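PDB 2DRH: 361aa long hypothetical D-aminopeptidase from Pyrococcus horikoshii, which is probably an aminopeptidase of the peptidase S58 (DmpA) family, its natural substrate not established. Local coordinates for residues 1-6 / 319-324; 199-204 / 309-314; 242-247 / 260-265. One frame throughout, in Å; residues are numbered along the deposited sequence.

Contact 1 of 3, residues 1-6 / 319-324; sequences MKAQEL and VEEAII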
loop_
_atom_site.group_PDB
_atom_site.type_symbol
_atom_site.label_atom_id
_atom_site.label_comp_id
_atom_site.label_asym_id
_atom_site.label_seq_id
_atom_site.Cartn_x
_atom_site.Cartn_y
_atom_site.Cartn_z
ATOM N N MET A 1 -17.865 -35.254 -2.263
ATOM C CA MET A 1 -18.054 -34.350 -3.433
ATOM C C MET A 1 -18.128 -32.889 -2.999
ATOM O O MET A 1 -17.284 -32.420 -2.233
ATOM C CB MET A 1 -19.328 -34.726 -4.201
ATOM C CG MET A 1 -20.028 -35.970 -3.676
ATOM S SD MET A 1 -20.708 -35.708 -2.030
ATOM C CE MET A 1 -22.457 -35.844 -2.366
ATOM N N LYS A 2 -19.141 -32.177 -3.487
ATOM C CA LYS A 2 -19.306 -30.764 -3.165
ATOM C C LYS A 2 -20.431 -30.534 -2.161
ATOM O O LYS A 2 -21.343 -31.347 -2.039
ATOM C CB LYS A 2 -19.587 -29.973 -4.445
ATOM C CG LYS A 2 -18.684 -30.344 -5.619
ATOM C CD LYS A 2 -17.241 -29.928 -5.399
ATOM C CE LYS A 2 -17.050 -28.439 -5.625
ATOM N NZ LYS A 2 -17.260 -28.053 -7.047
ATOM N N ALA A 3 -20.361 -29.412 -1.452
ATOM C CA ALA A 3 -21.357 -29.061 -0.445
ATOM C C ALA A 3 -22.797 -29.136 -0.949
ATOM O O ALA A 3 -23.695 -29.521 -0.201
ATOM C CB ALA A 3 -21.072 -27.664 0.100
ATOM N N GLN A 4 -23.020 -28.763 -2.207
ATOM C CA GLN A 4 -24.366 -28.790 -2.780
ATOM C C GLN A 4 -25.000 -30.167 -2.617
ATOM O O GLN A 4 -26.020 -30.315 -1.945
ATOM C CB GLN A 4 -24.324 -28.429 -4.269
ATOM C CG GLN A 4 -23.707 -27.072 -4.580
ATOM C CD GLN A 4 -24.448 -25.920 -3.927
ATOM O OE1 GLN A 4 -25.666 -25.790 -4.065
ATOM N NE2 GLN A 4 -23.712 -25.069 -3.215
ATOM N N GLU A 5 -24.377 -31.170 -3.230
ATOM C CA GLU A 5 -24.859 -32.548 -3.177
ATOM C C GLU A 5 -25.027 -33.088 -1.751
ATOM O O GLU A 5 -25.461 -34.227 -1.561
ATOM C CB GLU A 5 -23.909 -33.470 -3.950
ATOM C CG GLU A 5 -23.599 -33.044 -5.384
ATOM C CD GLU A 5 -22.476 -32.019 -5.476
ATOM O OE1 GLU A 5 -22.677 -30.859 -5.046
ATOM O OE2 GLU A 5 -21.386 -32.376 -5.980
ATOM N N LEU A 6 -24.674 -32.281 -0.755
ATOM C CA LEU A 6 -24.811 -32.687 0.641
ATOM C C LEU A 6 -25.885 -31.868 1.341
ATOM O O LEU A 6 -26.117 -32.025 2.539
ATOM C CB LEU A 6 -23.488 -32.521 1.392
ATOM C CG LEU A 6 -22.375 -33.520 1.088
ATOM C CD1 LEU A 6 -21.200 -33.250 2.012
ATOM C CD2 LEU A 6 -22.886 -34.936 1.290
ATOM N N VAL A 319 -15.699 -18.269 -2.348
ATOM C CA VAL A 319 -14.512 -18.653 -1.586
ATOM C C VAL A 319 -14.869 -19.564 -0.421
ATOM O O VAL A 319 -14.247 -20.598 -0.240
ATOM C CB VAL A 319 -13.752 -17.414 -1.046
ATOM C CG1 VAL A 319 -12.678 -17.847 -0.016
ATOM C CG2 VAL A 319 -13.086 -16.678 -2.203
ATOM N N GLU A 320 -15.881 -19.194 0.359
ATOM C CA GLU A 320 -16.269 -20.013 1.503
ATOM C C GLU A 320 -16.607 -21.439 1.089
ATOM O O GLU A 320 -16.118 -22.396 1.696
ATOM C CB GLU A 320 -17.460 -19.398 2.252
ATOM C CG GLU A 320 -17.826 -20.149 3.538
ATOM C CD GLU A 320 -18.981 -19.515 4.309
ATOM O OE1 GLU A 320 -19.208 -18.289 4.163
ATOM O OE2 GLU A 320 -19.650 -20.241 5.080
ATOM N N GLU A 321 -17.441 -21.594 0.061
ATOM C CA GLU A 321 -17.791 -22.932 -0.365
ATOM C C GLU A 321 -16.580 -23.629 -0.977
ATOM O O GLU A 321 -16.357 -24.816 -0.733
ATOM C CB GLU A 321 -18.948 -22.922 -1.376
ATOM C CG GLU A 321 -19.667 -24.280 -1.452
ATOM C CD GLU A 321 -20.487 -24.474 -2.723
ATOM O OE1 GLU A 321 -21.289 -23.583 -3.074
ATOM O OE2 GLU A 321 -20.328 -25.533 -3.367
ATOM N N ALA A 322 -15.797 -22.894 -1.764
ATOM C CA ALA A 322 -14.618 -23.474 -2.401
ATOM C C ALA A 322 -13.677 -24.086 -1.365
ATOM O O ALA A 322 -13.073 -25.133 -1.615
ATOM C CB ALA A 322 -13.882 -22.426 -3.217
ATOM N N ILE A 323 -13.551 -23.436 -0.212
ATOM C CA ILE A 323 -12.687 -23.945 0.847
ATOM C C ILE A 323 -13.257 -25.252 1.374
ATOM O O ILE A 323 -12.542 -26.248 1.488
ATOM C CB ILE A 323 -12.560 -22.936 2.012
ATOM C CG1 ILE A 323 -11.784 -21.702 1.538
ATOM C CG2 ILE A 323 -11.858 -23.594 3.209
ATOM C CD1 ILE A 323 -11.727 -20.573 2.551
ATOM N N ILE A 324 -14.551 -25.250 1.685
ATOM C CA ILE A 324 -15.194 -26.455 2.191
ATOM C C ILE A 324 -15.076 -27.601 1.173
ATOM O O ILE A 324 -14.721 -28.730 1.537
ATOM C CB ILE A 324 -16.687 -26.189 2.524
ATOM C CG1 ILE A 324 -16.787 -25.119 3.617
ATOM C CG2 ILE A 324 -17.373 -27.473 2.958
ATOM C CD1 ILE A 324 -15.922 -25.388 4.846
#

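Contact 2 of 3, residues 199-204 / 309-314; sequences YTVGAL and SPLFKA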
loop_
_atom_site.group_PDB
_atom_site.type_symbol
_atom_site.label_atom_id
_atom_site.label_comp_id
_atom_site.label_asym_id
_atom_site.label_seq_id
_atom_site.Cartn_x
_atom_site.Cartn_y
_atom_site.Cartn_z
ATOM N N TYR A 199 -23.942 -12.134 -14.363
ATOM C CA TYR A 199 -22.487 -12.186 -14.286
ATOM C C TYR A 199 -22.127 -13.371 -13.398
ATOM O O TYR A 199 -22.837 -13.680 -12.438
ATOM C CB TYR A 199 -21.917 -10.899 -13.683
ATOM C CG TYR A 199 -22.130 -9.653 -14.514
ATOM C CD1 TYR A 199 -21.466 -9.476 -15.727
ATOM C CD2 TYR A 199 -22.987 -8.641 -14.078
ATOM C CE1 TYR A 199 -21.647 -8.320 -16.484
ATOM C CE2 TYR A 199 -23.177 -7.487 -14.826
ATOM C CZ TYR A 199 -22.503 -7.329 -16.027
ATOM O OH TYR A 199 -22.667 -6.170 -16.760
ATOM N N THR A 200 -21.025 -14.030 -13.724
ATOM C CA THR A 200 -20.573 -15.176 -12.955
ATOM C C THR A 200 -19.294 -14.856 -12.180
ATOM O O THR A 200 -18.401 -14.162 -12.684
ATOM C CB THR A 200 -20.279 -16.369 -13.880
ATOM O OG1 THR A 200 -21.442 -16.664 -14.665
ATOM C CG2 THR A 200 -19.890 -17.591 -13.068
ATOM N N VAL A 201 -19.221 -15.361 -10.954
ATOM C CA VAL A 201 -18.043 -15.190 -10.111
ATOM C C VAL A 201 -17.592 -16.588 -9.708
ATOM O O VAL A 201 -18.309 -17.292 -8.996
ATOM C CB VAL A 201 -18.350 -14.400 -8.825
ATOM C CG1 VAL A 201 -17.130 -14.444 -7.890
ATOM C CG2 VAL A 201 -18.698 -12.954 -9.172
ATOM N N GLY A 202 -16.417 -16.992 -10.177
ATOM C CA GLY A 202 -15.905 -18.307 -9.838
ATOM C C GLY A 202 -14.702 -18.254 -8.910
ATOM O O GLY A 202 -13.984 -17.254 -8.862
ATOM N N ALA A 203 -14.469 -19.337 -8.178
ATOM C CA ALA A 203 -13.339 -19.377 -7.261
ATOM C C ALA A 203 -12.656 -20.728 -7.193
ATOM O O ALA A 203 -13.304 -21.766 -7.196
ATOM C CB ALA A 203 -13.780 -18.964 -5.862
ATOM N N LEU A 204 -11.331 -20.694 -7.147
ATOM C CA LEU A 204 -10.530 -21.895 -7.015
ATOM C C LEU A 204 -9.574 -21.608 -5.860
ATOM O O LEU A 204 -8.880 -20.586 -5.848
ATOM C CB LEU A 204 -9.746 -22.180 -8.298
ATOM C CG LEU A 204 -8.837 -23.416 -8.236
ATOM C CD1 LEU A 204 -8.535 -23.894 -9.633
ATOM C CD2 LEU A 204 -7.534 -23.096 -7.492
ATOM N N SER A 309 -21.739 -4.376 -5.244
ATOM C CA SER A 309 -21.751 -5.071 -3.957
ATOM C C SER A 309 -22.130 -6.546 -4.113
ATOM O O SER A 309 -21.610 -7.410 -3.392
ATOM C CB SER A 309 -22.686 -4.362 -2.975
ATOM O OG SER A 309 -22.171 -3.081 -2.645
ATOM N N PRO A 310 -23.041 -6.861 -5.059
ATOM C CA PRO A 310 -23.423 -8.257 -5.255
ATOM C C PRO A 310 -22.195 -9.093 -5.614
ATOM O O PRO A 310 -22.074 -10.244 -5.190
ATOM C CB PRO A 310 -24.429 -8.174 -6.402
ATOM C CG PRO A 310 -25.103 -6.878 -6.135
ATOM C CD PRO A 310 -23.934 -5.972 -5.828
ATOM N N LEU A 311 -21.278 -8.517 -6.388
ATOM C CA LEU A 311 -20.071 -9.246 -6.762
ATOM C C LEU A 311 -19.169 -9.452 -5.528
ATOM O O LEU A 311 -18.482 -10.468 -5.418
ATOM C CB LEU A 311 -19.313 -8.500 -7.871
ATOM C CG LEU A 311 -20.052 -8.329 -9.214
ATOM C CD1 LEU A 311 -19.323 -7.323 -10.079
ATOM C CD2 LEU A 311 -20.155 -9.661 -9.939
ATOM N N PHE A 312 -19.172 -8.494 -4.605
ATOM C CA PHE A 312 -18.367 -8.633 -3.386
ATOM C C PHE A 312 -18.914 -9.800 -2.562
ATOM O O PHE A 312 -18.157 -10.614 -2.034
ATOM C CB PHE A 312 -18.428 -7.364 -2.529
ATOM C CG PHE A 312 -17.680 -6.187 -3.100
ATOM C CD1 PHE A 312 -16.877 -6.317 -4.226
ATOM C CD2 PHE A 312 -17.763 -4.941 -2.479
ATOM C CE1 PHE A 312 -16.167 -5.225 -4.726
ATOM C CE2 PHE A 312 -17.060 -3.848 -2.969
ATOM C CZ PHE A 312 -16.261 -3.991 -4.094
ATOM N N LYS A 313 -20.237 -9.877 -2.452
ATOM C CA LYS A 313 -20.864 -10.953 -1.692
ATOM C C LYS A 313 -20.648 -12.305 -2.368
ATOM O O LYS A 313 -20.282 -13.283 -1.711
ATOM C CB LYS A 313 -22.363 -10.688 -1.522
ATOM C CG LYS A 313 -23.150 -11.907 -1.049
ATOM C CD LYS A 313 -24.601 -11.574 -0.773
ATOM C CE LYS A 313 -24.721 -10.681 0.444
ATOM N NZ LYS A 313 -24.094 -11.333 1.619
ATOM N N ALA A 314 -20.878 -12.351 -3.679
ATOM C CA ALA A 314 -20.708 -13.575 -4.457
ATOM C C ALA A 314 -19.275 -14.098 -4.326
ATOM O O ALA A 314 -19.046 -15.300 -4.303
ATOM C CB ALA A 314 -21.042 -13.308 -5.938
#

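Contact 3 of 3, residues 242-247 / 260-265; sequences MIIATD and KRAIVG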
loop_
_atom_site.group_PDB
_atom_site.type_symbol
_atom_site.label_atom_id
_atom_site.label_comp_id
_atom_site.label_asym_id
_atom_site.label_seq_id
_atom_site.Cartn_x
_atom_site.Cartn_y
_atom_site.Cartn_z
ATOM N N MET A 242 -6.192 -17.879 -3.025
ATOM C CA MET A 242 -7.548 -17.788 -3.552
ATOM C C MET A 242 -7.504 -17.126 -4.913
ATOM O O MET A 242 -7.009 -16.011 -5.054
ATOM C CB MET A 242 -8.437 -16.992 -2.587
ATOM C CG MET A 242 -8.745 -17.752 -1.305
ATOM S SD MET A 242 -8.870 -16.715 0.166
ATOM C CE MET A 242 -7.116 -16.519 0.524
ATOM N N ILE A 243 -7.999 -17.830 -5.920
ATOM C CA ILE A 243 -8.009 -17.296 -7.276
ATOM C C ILE A 243 -9.446 -16.995 -7.658
ATOM O O ILE A 243 -10.295 -17.887 -7.692
ATOM C CB ILE A 243 -7.414 -18.303 -8.285
ATOM C CG1 ILE A 243 -5.993 -18.686 -7.862
ATOM C CG2 ILE A 243 -7.400 -17.696 -9.691
ATOM C CD1 ILE A 243 -5.029 -17.516 -7.806
ATOM N N ILE A 244 -9.717 -15.728 -7.936
ATOM C CA ILE A 244 -11.059 -15.311 -8.299
ATOM C C ILE A 244 -11.137 -14.921 -9.770
ATOM O O ILE A 244 -10.260 -14.224 -10.294
ATOM C CB ILE A 244 -11.518 -14.097 -7.467
ATOM C CG1 ILE A 244 -11.180 -14.305 -5.986
ATOM C CG2 ILE A 244 -13.015 -13.877 -7.662
ATOM C CD1 ILE A 244 -11.769 -15.548 -5.384
ATOM N N ALA A 245 -12.192 -15.381 -10.430
ATOM C CA ALA A 245 -12.414 -15.058 -11.836
ATOM C C ALA A 245 -13.849 -14.574 -11.994
ATOM O O ALA A 245 -14.749 -15.036 -11.288
ATOM C CB ALA A 245 -12.176 -16.287 -12.709
ATOM N N THR A 246 -14.056 -13.637 -12.916
ATOM C CA THR A 246 -15.387 -13.105 -13.186
ATOM C C THR A 246 -15.470 -12.589 -14.612
ATOM O O THR A 246 -14.456 -12.228 -15.211
ATOM C CB THR A 246 -15.757 -11.941 -12.234
ATOM O OG1 THR A 246 -17.087 -11.489 -12.529
ATOM C CG2 THR A 246 -14.792 -10.770 -12.405
ATOM N N ASP A 247 -16.680 -12.569 -15.158
ATOM C CA ASP A 247 -16.887 -12.074 -16.510
ATOM C C ASP A 247 -17.472 -10.662 -16.446
ATOM O O ASP A 247 -17.893 -10.097 -17.454
ATOM C CB ASP A 247 -17.807 -13.025 -17.288
ATOM C CG ASP A 247 -19.198 -13.150 -16.673
ATOM O OD1 ASP A 247 -19.364 -12.868 -15.469
ATOM O OD2 ASP A 247 -20.130 -13.554 -17.404
ATOM N N LYS A 260 -9.964 -8.516 -2.113
ATOM C CA LYS A 260 -10.125 -8.365 -0.666
ATOM C C LYS A 260 -11.347 -9.076 -0.093
ATOM O O LYS A 260 -11.340 -9.507 1.061
ATOM C CB LYS A 260 -10.237 -6.886 -0.290
ATOM C CG LYS A 260 -8.941 -6.119 -0.230
ATOM C CD LYS A 260 -9.184 -4.747 0.394
ATOM C CE LYS A 260 -7.911 -3.912 0.451
ATOM N NZ LYS A 260 -8.193 -2.578 1.042
ATOM N N ARG A 261 -12.403 -9.175 -0.896
ATOM C CA ARG A 261 -13.639 -9.800 -0.458
ATOM C C ARG A 261 -13.498 -11.301 -0.276
ATOM O O ARG A 261 -14.303 -11.939 0.416
ATOM C CB ARG A 261 -14.762 -9.463 -1.452
ATOM C CG ARG A 261 -15.027 -7.964 -1.561
ATOM C CD ARG A 261 -15.277 -7.356 -0.175
ATOM N NE ARG A 261 -15.626 -5.938 -0.216
ATOM C CZ ARG A 261 -14.771 -4.952 -0.451
ATOM N NH1 ARG A 261 -13.491 -5.210 -0.671
ATOM N NH2 ARG A 261 -15.196 -3.702 -0.456
ATOM N N ALA A 262 -12.467 -11.866 -0.886
ATOM C CA ALA A 262 -12.213 -13.290 -0.758
ATOM C C ALA A 262 -11.884 -13.625 0.697
ATOM O O ALA A 262 -12.138 -14.739 1.157
ATOM C CB ALA A 262 -11.051 -13.699 -1.662
ATOM N N ILE A 263 -11.327 -12.659 1.421
ATOM C CA ILE A 263 -10.968 -12.881 2.818
ATOM C C ILE A 263 -12.198 -13.045 3.694
ATOM O O ILE A 263 -12.138 -13.675 4.754
ATOM C CB ILE A 263 -10.113 -11.727 3.366
ATOM C CG1 ILE A 263 -8.892 -11.535 2.474
ATOM C CG2 ILE A 263 -9.658 -12.043 4.790
ATOM C CD1 ILE A 263 -8.058 -12.792 2.307
ATOM N N VAL A 264 -13.321 -12.475 3.265
ATOM C CA VAL A 264 -14.538 -12.616 4.042
ATOM C C VAL A 264 -14.926 -14.099 4.066
ATOM O O VAL A 264 -15.301 -14.637 5.111
ATOM C CB VAL A 264 -15.690 -11.783 3.444
ATOM C CG1 VAL A 264 -16.957 -11.990 4.263
ATOM C CG2 VAL A 264 -15.313 -10.308 3.438
ATOM N N GLY A 265 -14.817 -14.759 2.914
ATOM C CA GLY A 265 -15.145 -16.171 2.834
ATOM C C GLY A 265 -14.171 -17.004 3.654
ATOM O O GLY A 265 -14.566 -17.945 4.336
#

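Contact 1 of 3, residues 1-6 / 319-324
The flank of helix 309-328 receives the extreme N terminus here: Ala3, and Gln4 at the start of the short 3-10 segment 4-6, meet Glu321 in a buried contact. The CA atoms of Ala3 and Glu321 lie 7.1 Å apart, and the side chains close the gap by two different means. The apolar one is the CB of Ala3, which points toward the helix and rests alongside the aliphatic part of the glutamate, 4.0 Å from Glu321 CG. The polar one is the amide of Gln4, whose NE2 stands 2.8 Å from Glu321 OE1; an N-H...O angle of 123° makes this a weak hydrogen bond. NE2 is also 3.4 Å from Glu321 OE2, but the angle there is too poor for a bond. The two side chains cross at about a right angle, with amide and carboxylate planes turned 38° apart. Glu321 reaches out because its CG stands anti to the backbone N (chi1 -159°) and the chain stays extended beyond it, whereas Gln4 must bend at its second torsion to bring NE2 round to the acid.

The main charge partner of this buried carboxylate is Arg190, whose NH2 makes a salt bridge to OE1 and would probably favour the ionised form of Glu321, while OE2 accepts from the ND2 atoms of Asn19 and Asn325. Asn325 works in both directions, since its OD1 also takes the backbone N-H of Ala3. Lys2 NZ, 5.4 Å from Glu321 OE2, pairs with Glu167. Around the contact, Arg190 belongs to strand 184-193, Val319 faces strand 240-246, and Ile323 meets Leu266 of helix 252-268.

Contact 2 of 3, residues 199-204 / 309-314
Val201 of strand 198-207 packs against Leu311 and Ala314 in the first turns of helix 309-328, a helix-on-sheet contact of the α/β core. The short segments run roughly parallel, their axes 9.0 Å apart at closest approach and crossing at -28°.

Direct contact across the pair is apolar throughout. Val201 CG2 does most of the touching: it lies 3.7 Å from Leu311 CD2 and 4.0 Å from Ala314 CB, bridging residues three apart on the helix. Its other branch, CG1, stands anti to the backbone N (chi1 171°), which leaves CG2 beside that N and facing Leu311, while CG1 comes 4.2 Å from Ala314 O. Tyr199 adds its CB, not its ring, 4.3 Å from Leu311 CD2. An alanine in place of Val201 would remove both methyl branches and would probably leave Leu311 CD2 and Ala314 CB facing a gap between strand and helix.

Polar and charged links lie around this apolar patch. On the strand, Val201 and Gly202 make backbone bonds with Arg190 and Ala245 respectively, so both neighbouring strands hold it. On the helix, Phe312 makes a cation-pi contact with Arg261, and Lys313 makes one with Tyr272 of the second subunit. At the start of the helix, Ser309 OG is hydrogen-bonded to the backbone N of Asn275 of that second subunit.

Contact 3 of 3, residues 242-247 / 260-265
Met242 and Ile244 meet Ala262 and Ile263 within a beta-alpha-beta unit: strand 240-246 leads through helix 252-268 to the parallel strand 278-285, and the helix covers the face these residues point to. The short axes approach to 9.4 Å, with 119° between their N-to-C directions, so the helix lies steeply across the strand.

Met242 comes first, its CB directed toward the helix. SD sits 3.9 Å from the backbone O of Ala262 and 4.1 Å from its CB. A bent chain, with chi2 at 145° and a further turn at chi3, carries the terminal methyl past Ala262, and CE ends 4.2 Å from Ile263 CD1. Ile263 sends its CB away from the strand, yet its delta methyl comes back to meet CE. The next residue, Ile243, points to the opposite face and packs on Val282.

Ile244 returns to the helix side, its CD1 4.2 Å from Ala262 CB. Ala262 is thus touched by both strand side chains, and Val319 of helix 309-328 also packs on it. The helix is kinked here: Ile263 N bonds to Lys260 O at 3.2 Å and Val264 N to Arg261 O at 3.1 Å, each reaching three residues back. At the strand's end and just past it, Thr246 OG1 bonds to Thr200 O and Asp247 OD1 accepts the backbone N-H of Thr200, a residue of neighbouring strand 198-207.

From the N terminus, residues 1-6 meet helix 309-328 only near the far end of the chain, so contact 1 closes the longest loop, with 312 residues between its segments. Within that span, contact 2 joins strand 198-207 to the start of the same helix across 104 intervening residues. Contact 3, with 12 between its segments, lies inside contact 2, giving three nested closures and no crossing. Contacts 2 and 3 have centres about 7 Å apart and share one sheet, in which strands 198-207 and 240-246 are neighbours. Contact 1 lies about 15 Å from the centre of each. Helices 309-328 and 252-268 touch, Val319 CG1 lying 3.4 Å from Ala262 O, and both pack on strand 240-246.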